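PDB 1XMA: predicted transcriptional regulator from Clostridium thermocellum, which probably binds DNA as a dimeric transcriptional regulator of the PadR family, through a winged helix-turn-helix domain. Local coordinates for residues D54-G57 and Y58-S61; S61-I64 and R65-D69; I74-T77 and T78-A82; Y118-K121 and C122-E126. All blocks are in the same frame, centred on the assembly; numbering follows the deposited sequence.

Followed from the N terminus, the four contacts come in series; each lies between adjoining segments, so none encloses a long loop and none nests in or crosses another. Interaction 1 turns strand 55-56 into helix 57-67, and interaction 2, which shares Ser61 with it, carries that helix to its C-terminal end. Past a connecting loop, interaction 3 starts helix 76-88. Its Ile74 and Leu79 pack on Ser61, so these three contacts make one cluster, the probable helix-turn-helix. Interaction 4 stands apart, about 21 to 22 Å from the others centre to centre, on helix 112-135. Interactions 2 and 4 also touch the second subunit.

Interaction 1 (D54-G57 and Y58-S61); sequences DSYG and YEIS
The ring of Tyr56 carries Glu59 on one face: Glu59 CB lies 3.8 Å from the ring centroid, 14° off the ring normal, a CH-pi contact. Tyr58 N approaches the same ring obliquely, and Arg105 makes a cation-pi contact with it. Here a strand passes into a helix, at the start of the probable first helix of the helix-turn-helix of a PadR-like domain, with Tyr56 at the N-cap position. The Tyr56 and Glu59 side chains cross at about a right angle, and the carboxylate is turned 35° from the ring plane. With CG anti to the backbone N (chi1 -174°) and an extended chain, Glu59 reaches back along the strand, where a hydrogen bond from Ser55 OG to Glu59 OE2 is modelled at 2.5 Å, so short that its length is doubtful. Ser55 OG also lies 3.5 Å from Ile60 CG1. Ile60 is buried against Ile46 and Leu50 of helix 35-52 and Leu79 of helix 76-88, and joins the turn to the hydrophobic core. In the backbone, Ile60 N bonds to Tyr56 O at 3.0 Å, and Ser61 N to Gly57 O at 3.2 Å. On the strand side, Asp54 is engaged by Arg109 and Tyr95. Ser61 OG turns back within the helix and bonds to Tyr58 O at 3.2 Å, tilted out of the carbonyl plane.

Interaction 2 (S61-I64 and R65-D69); sequences SKNI and RIKTD. With HG (mercury (II) ion), chain I.
Ile64 O is gripped twice by one residue: Thr68 OG1 gives it a hydrogen bond of 2.9 Å, tilted 24° from the carbonyl plane, and Thr68 N adds a weak one of 3.2 Å. The hydroxyl of Thr68 also receives a bond from Tyr72 N, so it bridges the last helical turn to the following loop. The helix ends here in a Schellman motif, with Asp69 leaving it at positive phi. One turn earlier, Arg65 folds back along the helix. Its CG sits between backbone N and carbonyl carbon (chi1 68°), and the extended chain brings one face of the guanidinium over Lys62 CA, 3.9 Å from Arg65 NH1. The charged end is held by Tyr58, whose OH is hydrogen-bonded to Arg65 NH2. Lys62 and Ile66 run side by side, Lys62 CG touching Ile66 CD1 at 3.7 Å. Lys67 lays its CG against Asn63 O at 3.2 Å and then bends at its last torsion, so that Lys67 NZ coordinates the mercury ion at 2.2 Å. Glu52 completes the protein part of this site; the ion is probably a crystallographic addition rather than a natural cofactor. Within the fold, Ile64 packs on Ile45 and Leu49 of helix 35-52, and Lys67 on Leu49 of the same helix, while Phe135 of the second subunit covers Lys67 and Thr68 and Lys130 of that subunit forms a salt bridge with Asp69.

Interaction 3 (I74-T77 and T78-A82); sequences IKET and TLYSA
This is a helix N-terminus at the protein surface, the first turns of helix 76-88, which by its place in a PadR-like winged helix domain is probably the DNA-recognition helix. Lys75 occupies the N-cap position and its carbonyl opens the helical pattern, with Leu79 N bonded to Lys75 O at 2.9 Å. The Lys75 side chain curls round by bends at chi3 and chi4 (47° and 70°) until Lys75 NZ gives a 2.8 Å hydrogen bond to Thr77 OG1. In doing so it wraps Thr78, whose OG1 lies 3.3 Å from Lys75 CB, the two side chains crossing at about a right angle. Within the first turn, Thr77 O takes two hydrogen bonds from Ser81, one turn further on: one from Ser81 N at 3.1 Å and a shorter one from Ser81 OG at 2.7 Å, so the serine hydroxyl folds onto its own helix. Tyr80 N bonds to Glu76 O, and the Tyr80 ring presents its edge to that carbonyl and meets the Phe83 ring edge-to-face. Beside it the Glu76 chain runs in the same direction as the ring, Glu76 CG to Tyr80 CE1 4.0 Å, with the carboxylate plane 87° from the ring. On the inner side Ile74 CG1 meets Thr78 CB at 3.9 Å, and Ile74 CD1 also rests on Leu79. These two apolar residues turn the helix start into the core: both touch Ser61 of helix 57-67, while Leu79 and Ala82 reach Ile46 of helix 35-52.

Interaction 4 (Y118-K121 and C122-E126); sequences YKQK and CEEWE
Charge pairing across one helical turn marks this stretch: Lys121 NZ and Glu124 OE2 form a salt bridge, long at 3.4 Å, and the hydrogen bond within it is weak. Glu124 OE1 is almost as near, 3.5 Å from Lys121 NZ, so the ammonium sits before both carboxylate oxygens. The two chains lie side by side and point the same way. Lys121 reaches this place by an unusual bend at chi2 (-91°), whereas Glu124 stays extended with CG anti to the backbone N. Lys121 CE is also 3.4 Å from Glu124 OE2, so the end of the lysine lies along the carboxylate. The backbone bonds are those of a regular alpha-helix: Cys122 N to Tyr118 O at 2.8 Å, Glu123 N to Lys119 O at 3.0 Å, Glu124 N to Gln120 O and Trp125 N to Lys121 O both at 2.9 Å. The aromatic residues look away from this pair and find their polar partners on the second subunit, Tyr118 OH at Phe135 O and Lys137 N, and Trp125 NE1 at Asn133 OD1. Helix 112-135 thus serves two neighbours, consistent with the dimerising C-terminal helix of PadR proteins. Within its own chain it lies against helix 35-52, Tyr118 packing on Thr44, Ser48 and Ile51, Lys121 on Thr44, and the Trp125 ring meeting Tyr41 edge-to-face.

Interaction 1 (D54-G57 and Y58-S61)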
loop_
_atom_site.group_PDB
_atom_site.type_symbol
_atom_site.label_atom_id
_atom_site.label_comp_id
_atom_site.label_asym_id
_atom_site.label_seq_id
_atom_site.Cartn_x
_atom_site.Cartn_y
_atom_site.Cartn_z
ATOM N N ASP B 54 13.705 -18.587 -13.198
ATOM C CA ASP B 54 13.230 -19.673 -12.346
ATOM C C ASP B 54 13.916 -19.631 -10.990
ATOM O O ASP B 54 15.120 -19.372 -10.886
ATOM C CB ASP B 54 13.460 -21.044 -13.004
ATOM C CG ASP B 54 12.690 -21.208 -14.298
ATOM O OD1 ASP B 54 12.003 -20.248 -14.712
ATOM O OD2 ASP B 54 12.766 -22.297 -14.914
ATOM N N SER B 55 13.144 -19.877 -9.943
ATOM C CA SER B 55 13.697 -19.820 -8.602
ATOM C C SER B 55 12.940 -20.722 -7.635
ATOM O O SER B 55 11.981 -21.377 -8.008
ATOM C CB SER B 55 13.723 -18.364 -8.095
ATOM O OG SER B 55 14.714 -18.236 -7.111
ATOM N N TYR B 56 13.389 -20.749 -6.389
ATOM C CA TYR B 56 12.777 -21.602 -5.382
ATOM C C TYR B 56 12.613 -20.820 -4.089
ATOM O O TYR B 56 13.198 -19.753 -3.939
ATOM C CB TYR B 56 13.602 -22.893 -5.179
ATOM C CG TYR B 56 15.058 -22.671 -4.795
ATOM C CD1 TYR B 56 16.033 -22.416 -5.768
ATOM C CD2 TYR B 56 15.466 -22.740 -3.455
ATOM C CE1 TYR B 56 17.378 -22.224 -5.420
ATOM C CE2 TYR B 56 16.814 -22.541 -3.096
ATOM C CZ TYR B 56 17.751 -22.284 -4.080
ATOM O OH TYR B 56 19.064 -22.096 -3.731
ATOM N N GLY B 57 11.820 -21.355 -3.166
ATOM C CA GLY B 57 11.460 -20.656 -1.927
ATOM C C GLY B 57 12.569 -19.904 -1.198
ATOM O O GLY B 57 12.468 -18.684 -1.000
ATOM N N TYR B 58 13.627 -20.606 -0.781
ATOM C CA TYR B 58 14.690 -19.922 -0.043
ATOM C C TYR B 58 15.440 -18.848 -0.828
ATOM O O TYR B 58 15.723 -17.773 -0.296
ATOM C CB TYR B 58 15.704 -20.860 0.604
ATOM C CG TYR B 58 16.741 -20.032 1.368
ATOM C CD1 TYR B 58 16.353 -19.247 2.483
ATOM C CD2 TYR B 58 18.083 -19.973 0.946
ATOM C CE1 TYR B 58 17.267 -18.474 3.177
ATOM C CE2 TYR B 58 19.018 -19.182 1.637
ATOM C CZ TYR B 58 18.595 -18.439 2.755
ATOM O OH TYR B 58 19.486 -17.663 3.458
ATOM N N GLU B 59 15.769 -19.131 -2.074
ATOM C CA GLU B 59 16.403 -18.128 -2.924
ATOM C C GLU B 59 15.550 -16.867 -3.093
ATOM O O GLU B 59 16.075 -15.758 -3.098
ATOM C CB GLU B 59 16.696 -18.714 -4.285
ATOM C CG GLU B 59 17.486 -17.782 -5.163
ATOM C CD GLU B 59 17.969 -18.450 -6.401
ATOM O OE1 GLU B 59 19.194 -18.639 -6.499
ATOM O OE2 GLU B 59 17.131 -18.795 -7.268
ATOM N N ILE B 60 14.238 -17.048 -3.239
ATOM C CA ILE B 60 13.298 -15.929 -3.449
ATOM C C ILE B 60 13.246 -14.978 -2.250
ATOM O O ILE B 60 13.399 -13.766 -2.413
ATOM C CB ILE B 60 11.891 -16.476 -3.863
ATOM C CG1 ILE B 60 11.982 -17.053 -5.284
ATOM C CG2 ILE B 60 10.762 -15.415 -3.694
ATOM C CD1 ILE B 60 10.675 -17.418 -5.912
ATOM N N SER B 61 13.057 -15.531 -1.046
ATOM C CA SER B 61 13.043 -14.740 0.197
ATOM C C SER B 61 14.403 -14.103 0.508
ATOM O O SER B 61 14.479 -12.958 0.975
ATOM C CB SER B 61 12.610 -15.603 1.385
ATOM O OG SER B 61 13.599 -16.559 1.694
#

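Interaction 2 (S61-I64 and R65-D69)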
loop_
_atom_site.group_PDB
_atom_site.type_symbol
_atom_site.label_atom_id
_atom_site.label_comp_id
_atom_site.label_asym_id
_atom_site.label_seq_id
_atom_site.Cartn_x
_atom_site.Cartn_y
_atom_site.Cartn_z
ATOM N N SER B 61 13.057 -15.531 -1.046
ATOM C CA SER B 61 13.043 -14.740 0.197
ATOM C C SER B 61 14.403 -14.103 0.508
ATOM O O SER B 61 14.479 -12.958 0.975
ATOM C CB SER B 61 12.610 -15.603 1.385
ATOM O OG SER B 61 13.599 -16.559 1.694
ATOM N N LYS B 62 15.471 -14.854 0.263
ATOM C CA LYS B 62 16.806 -14.302 0.356
ATOM C C LYS B 62 16.937 -13.099 -0.579
ATOM O O LYS B 62 17.431 -12.053 -0.179
ATOM C CB LYS B 62 17.857 -15.375 0.030
ATOM C CG LYS B 62 19.305 -14.909 0.158
ATOM C CD LYS B 62 20.272 -16.070 0.065
ATOM C CE LYS B 62 20.572 -16.430 -1.405
ATOM N NZ LYS B 62 21.669 -17.472 -1.540
ATOM N N ASN B 63 16.478 -13.254 -1.814
ATOM C CA ASN B 63 16.569 -12.191 -2.812
ATOM C C ASN B 63 15.735 -10.956 -2.456
ATOM O O ASN B 63 16.191 -9.820 -2.635
ATOM C CB ASN B 63 16.188 -12.714 -4.194
ATOM C CG ASN B 63 17.358 -13.370 -4.913
ATOM O OD1 ASN B 63 18.502 -12.980 -4.721
ATOM N ND2 ASN B 63 17.071 -14.361 -5.750
ATOM N N ILE B 64 14.524 -11.182 -1.940
ATOM C CA ILE B 64 13.690 -10.097 -1.381
ATOM C C ILE B 64 14.416 -9.267 -0.299
ATOM O O ILE B 64 14.466 -8.057 -0.414
ATOM C CB ILE B 64 12.304 -10.620 -0.867
ATOM C CG1 ILE B 64 11.469 -11.150 -2.036
ATOM C CG2 ILE B 64 11.533 -9.524 -0.148
ATOM C CD1 ILE B 64 10.272 -12.027 -1.609
ATOM N N ARG B 65 14.981 -9.901 0.732
ATOM C CA ARG B 65 15.627 -9.118 1.806
ATOM C C ARG B 65 16.913 -8.416 1.379
ATOM O O ARG B 65 17.178 -7.312 1.832
ATOM C CB ARG B 65 15.836 -9.912 3.107
ATOM C CG ARG B 65 16.843 -11.040 3.043
ATOM C CD ARG B 65 17.225 -11.567 4.451
ATOM N NE ARG B 65 18.234 -12.608 4.305
ATOM C CZ ARG B 65 17.956 -13.909 4.181
ATOM N NH1 ARG B 65 16.681 -14.343 4.210
ATOM N NH2 ARG B 65 18.948 -14.787 4.019
ATOM N N ILE B 66 17.685 -9.044 0.498
ATOM C CA ILE B 66 18.963 -8.491 0.071
ATOM C C ILE B 66 18.756 -7.287 -0.816
ATOM O O ILE B 66 19.395 -6.237 -0.626
ATOM C CB ILE B 66 19.849 -9.555 -0.647
ATOM C CG1 ILE B 66 20.349 -10.590 0.373
ATOM C CG2 ILE B 66 21.013 -8.887 -1.377
ATOM C CD1 ILE B 66 21.181 -11.698 -0.211
ATOM N N LYS B 67 17.855 -7.439 -1.777
ATOM C CA LYS B 67 17.599 -6.421 -2.780
ATOM C C LYS B 67 16.819 -5.247 -2.217
ATOM O O LYS B 67 16.712 -4.212 -2.864
ATOM C CB LYS B 67 16.827 -7.017 -3.964
ATOM C CG LYS B 67 17.614 -7.982 -4.848
ATOM C CD LYS B 67 16.633 -8.679 -5.856
ATOM C CE LYS B 67 17.371 -9.420 -6.975
ATOM N NZ LYS B 67 17.993 -8.462 -7.983
ATOM N N THR B 68 16.237 -5.408 -1.030
ATOM C CA THR B 68 15.522 -4.292 -0.401
ATOM C C THR B 68 16.407 -3.629 0.638
ATOM O O THR B 68 15.982 -2.708 1.336
ATOM C CB THR B 68 14.119 -4.693 0.203
ATOM O OG1 THR B 68 14.278 -5.648 1.254
ATOM C CG2 THR B 68 13.208 -5.243 -0.874
ATOM N N ASP B 69 17.646 -4.106 0.713
ATOM C CA ASP B 69 18.624 -3.629 1.669
ATOM C C ASP B 69 18.174 -3.956 3.117
ATOM O O ASP B 69 18.403 -3.182 4.049
ATOM C CB ASP B 69 18.939 -2.110 1.432
ATOM C CG ASP B 69 19.310 -1.796 -0.055
ATOM O OD1 ASP B 69 20.018 -2.633 -0.692
ATOM O OD2 ASP B 69 18.900 -0.723 -0.588
HETATM HG HG HG I . 18.778 -9.682 -9.589
#

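Interaction 3 (I74-T77 and T78-A82)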
loop_
_atom_site.group_PDB
_atom_site.type_symbol
_atom_site.label_atom_id
_atom_site.label_comp_id
_atom_site.label_asym_id
_atom_site.label_seq_id
_atom_site.Cartn_x
_atom_site.Cartn_y
_atom_site.Cartn_z
ATOM N N ILE B 74 10.464 -11.298 4.119
ATOM C CA ILE B 74 9.179 -11.967 4.010
ATOM C C ILE B 74 9.107 -13.189 4.945
ATOM O O ILE B 74 10.093 -13.924 5.080
ATOM C CB ILE B 74 8.846 -12.322 2.520
ATOM C CG1 ILE B 74 7.400 -12.820 2.378
ATOM C CG2 ILE B 74 9.886 -13.298 1.920
ATOM C CD1 ILE B 74 6.915 -12.905 0.945
ATOM N N LYS B 75 7.952 -13.360 5.609
ATOM C CA LYS B 75 7.637 -14.537 6.448
ATOM C C LYS B 75 7.497 -15.776 5.565
ATOM O O LYS B 75 6.949 -15.687 4.453
ATOM C CB LYS B 75 6.297 -14.324 7.169
ATOM C CG LYS B 75 6.347 -13.681 8.552
ATOM C CD LYS B 75 4.981 -13.037 8.983
ATOM C CE LYS B 75 3.750 -13.948 8.743
ATOM N NZ LYS B 75 3.677 -15.151 9.653
ATOM N N GLU B 76 7.960 -16.926 6.060
ATOM C CA GLU B 76 7.744 -18.214 5.375
ATOM C C GLU B 76 6.281 -18.518 5.051
ATOM O O GLU B 76 5.989 -18.970 3.954
ATOM C CB GLU B 76 8.370 -19.393 6.144
ATOM C CG GLU B 76 9.840 -19.665 5.798
ATOM C CD GLU B 76 10.335 -21.042 6.283
ATOM O OE1 GLU B 76 9.898 -21.513 7.368
ATOM O OE2 GLU B 76 11.170 -21.649 5.574
ATOM N N THR B 77 5.372 -18.284 6.004
ATOM C CA THR B 77 3.936 -18.524 5.788
ATOM C C THR B 77 3.368 -17.615 4.699
ATOM O O THR B 77 2.602 -18.068 3.848
ATOM C CB THR B 77 3.085 -18.378 7.083
ATOM O OG1 THR B 77 3.230 -17.064 7.621
ATOM C CG2 THR B 77 3.488 -19.432 8.143
ATOM N N THR B 78 3.758 -16.341 4.730
ATOM C CA THR B 78 3.438 -15.385 3.651
ATOM C C THR B 78 3.935 -15.851 2.286
ATOM O O THR B 78 3.194 -15.828 1.306
ATOM C CB THR B 78 4.014 -13.993 3.946
ATOM O OG1 THR B 78 3.636 -13.600 5.277
ATOM C CG2 THR B 78 3.490 -12.972 2.938
ATOM N N LEU B 79 5.186 -16.302 2.241
ATOM C CA LEU B 79 5.800 -16.724 0.993
ATOM C C LEU B 79 5.143 -17.984 0.443
ATOM O O LEU B 79 4.767 -18.042 -0.740
ATOM C CB LEU B 79 7.313 -16.922 1.178
ATOM C CG LEU B 79 8.173 -17.312 -0.041
ATOM C CD1 LEU B 79 8.029 -16.310 -1.175
ATOM C CD2 LEU B 79 9.643 -17.471 0.359
ATOM N N TYR B 80 4.986 -18.994 1.298
ATOM C CA TYR B 80 4.498 -20.290 0.825
ATOM C C TYR B 80 2.993 -20.355 0.538
ATOM O O TYR B 80 2.562 -21.144 -0.314
ATOM C CB TYR B 80 5.022 -21.447 1.685
ATOM C CG TYR B 80 6.537 -21.626 1.511
ATOM C CD1 TYR B 80 7.441 -20.976 2.357
ATOM C CD2 TYR B 80 7.057 -22.415 0.478
ATOM C CE1 TYR B 80 8.824 -21.118 2.197
ATOM C CE2 TYR B 80 8.439 -22.565 0.307
ATOM C CZ TYR B 80 9.316 -21.919 1.170
ATOM O OH TYR B 80 10.695 -22.067 1.000
ATOM N N SER B 81 2.196 -19.503 1.176
ATOM C CA SER B 81 0.798 -19.370 0.711
ATOM C C SER B 81 0.667 -18.539 -0.572
ATOM O O SER B 81 -0.309 -18.681 -1.320
ATOM C CB SER B 81 -0.142 -18.866 1.814
ATOM O OG SER B 81 0.328 -17.673 2.364
ATOM N N ALA B 82 1.659 -17.680 -0.834
ATOM C CA ALA B 82 1.705 -16.920 -2.089
ATOM C C ALA B 82 1.989 -17.829 -3.294
ATOM O O ALA B 82 1.317 -17.724 -4.331
ATOM C CB ALA B 82 2.719 -15.778 -1.995
#

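Interaction 4 (Y118-K121 and C122-E126)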
loop_
_atom_site.group_PDB
_atom_site.type_symbol
_atom_site.label_atom_id
_atom_site.label_comp_id
_atom_site.label_asym_id
_atom_site.label_seq_id
_atom_site.Cartn_x
_atom_site.Cartn_y
_atom_site.Cartn_z
ATOM N N TYR B 118 1.300 -9.467 -13.714
ATOM C CA TYR B 118 2.392 -8.607 -13.280
ATOM C C TYR B 118 2.284 -7.207 -13.909
ATOM O O TYR B 118 2.435 -6.188 -13.213
ATOM C CB TYR B 118 3.750 -9.258 -13.619
ATOM C CG TYR B 118 4.930 -8.327 -13.405
ATOM C CD1 TYR B 118 5.526 -8.195 -12.141
ATOM C CD2 TYR B 118 5.436 -7.551 -14.463
ATOM C CE1 TYR B 118 6.614 -7.302 -11.945
ATOM C CE2 TYR B 118 6.504 -6.692 -14.282
ATOM C CZ TYR B 118 7.090 -6.566 -13.018
ATOM O OH TYR B 118 8.148 -5.701 -12.853
ATOM N N LYS B 119 2.018 -7.157 -15.218
ATOM C CA LYS B 119 1.953 -5.865 -15.935
ATOM C C LYS B 119 0.765 -5.002 -15.487
ATOM O O LYS B 119 0.887 -3.772 -15.386
ATOM C CB LYS B 119 1.944 -6.069 -17.454
ATOM C CG LYS B 119 3.262 -6.582 -18.007
ATOM C CD LYS B 119 3.363 -6.365 -19.505
ATOM C CE LYS B 119 2.672 -7.473 -20.295
ATOM N NZ LYS B 119 3.167 -7.525 -21.716
ATOM N N GLN B 120 -0.365 -5.658 -15.213
ATOM C CA GLN B 120 -1.541 -5.012 -14.647
ATOM C C GLN B 120 -1.226 -4.399 -13.276
ATOM O O GLN B 120 -1.583 -3.251 -12.994
ATOM C CB GLN B 120 -2.709 -6.010 -14.512
ATOM C CG GLN B 120 -4.053 -5.314 -14.167
ATOM C CD GLN B 120 -5.079 -6.225 -13.472
ATOM O OE1 GLN B 120 -6.134 -6.558 -14.053
ATOM N NE2 GLN B 120 -4.787 -6.617 -12.211
ATOM N N LYS B 121 -0.559 -5.181 -12.427
ATOM C CA LYS B 121 -0.205 -4.734 -11.085
ATOM C C LYS B 121 0.853 -3.633 -11.114
ATOM O O LYS B 121 0.869 -2.767 -10.248
ATOM C CB LYS B 121 0.241 -5.929 -10.236
ATOM C CG LYS B 121 -0.921 -6.791 -9.764
ATOM C CD LYS B 121 -1.393 -6.295 -8.421
ATOM C CE LYS B 121 -2.860 -6.558 -8.220
ATOM N NZ LYS B 121 -3.307 -5.991 -6.914
ATOM N N CYS B 122 1.724 -3.664 -12.123
ATOM C CA CYS B 122 2.672 -2.569 -12.353
ATOM C C CYS B 122 1.924 -1.245 -12.669
ATOM O O CYS B 122 2.147 -0.225 -12.024
ATOM C CB CYS B 122 3.682 -2.941 -13.457
ATOM S SG CYS B 122 5.014 -1.709 -13.738
ATOM N N GLU B 123 1.012 -1.290 -13.632
ATOM C CA GLU B 123 0.174 -0.142 -13.939
ATOM C C GLU B 123 -0.616 0.339 -12.730
ATOM O O GLU B 123 -0.728 1.533 -12.494
ATOM C CB GLU B 123 -0.735 -0.449 -15.126
ATOM C CG GLU B 123 -0.004 -0.312 -16.467
ATOM C CD GLU B 123 -0.599 -1.180 -17.574
ATOM O OE1 GLU B 123 -1.798 -1.564 -17.467
ATOM O OE2 GLU B 123 0.144 -1.475 -18.555
ATOM N N GLU B 124 -1.131 -0.598 -11.949
ATOM C CA GLU B 124 -1.836 -0.278 -10.731
ATOM C C GLU B 124 -0.946 0.468 -9.721
ATOM O O GLU B 124 -1.400 1.424 -9.080
ATOM C CB GLU B 124 -2.398 -1.554 -10.100
ATOM C CG GLU B 124 -3.308 -1.300 -8.933
ATOM C CD GLU B 124 -3.863 -2.560 -8.328
ATOM O OE1 GLU B 124 -4.058 -2.560 -7.085
ATOM O OE2 GLU B 124 -4.124 -3.541 -9.083
ATOM N N TRP B 125 0.306 0.008 -9.584
ATOM C CA TRP B 125 1.299 0.604 -8.682
ATOM C C TRP B 125 1.634 2.032 -9.084
ATOM O O TRP B 125 1.846 2.890 -8.229
ATOM C CB TRP B 125 2.576 -0.260 -8.652
ATOM C CG TRP B 125 3.767 0.352 -7.907
ATOM C CD1 TRP B 125 5.030 0.516 -8.396
ATOM C CD2 TRP B 125 3.792 0.862 -6.555
ATOM N NE1 TRP B 125 5.839 1.087 -7.449
ATOM C CE2 TRP B 125 5.109 1.312 -6.308
ATOM C CE3 TRP B 125 2.826 0.991 -5.538
ATOM C CZ2 TRP B 125 5.506 1.880 -5.068
ATOM C CZ3 TRP B 125 3.219 1.566 -4.290
ATOM C CH2 TRP B 125 4.548 1.993 -4.074
ATOM N N GLU B 126 1.682 2.273 -10.390
ATOM C CA GLU B 126 1.948 3.597 -10.931
ATOM C C GLU B 126 0.810 4.587 -10.566
ATOM O O GLU B 126 1.064 5.690 -10.055
ATOM C CB GLU B 126 2.125 3.489 -12.446
ATOM C CG GLU B 126 3.223 4.356 -13.022
ATOM C CD GLU B 126 4.572 4.190 -12.329
ATOM O OE1 GLU B 126 4.977 3.051 -11.995
ATOM O OE2 GLU B 126 5.231 5.229 -12.125
#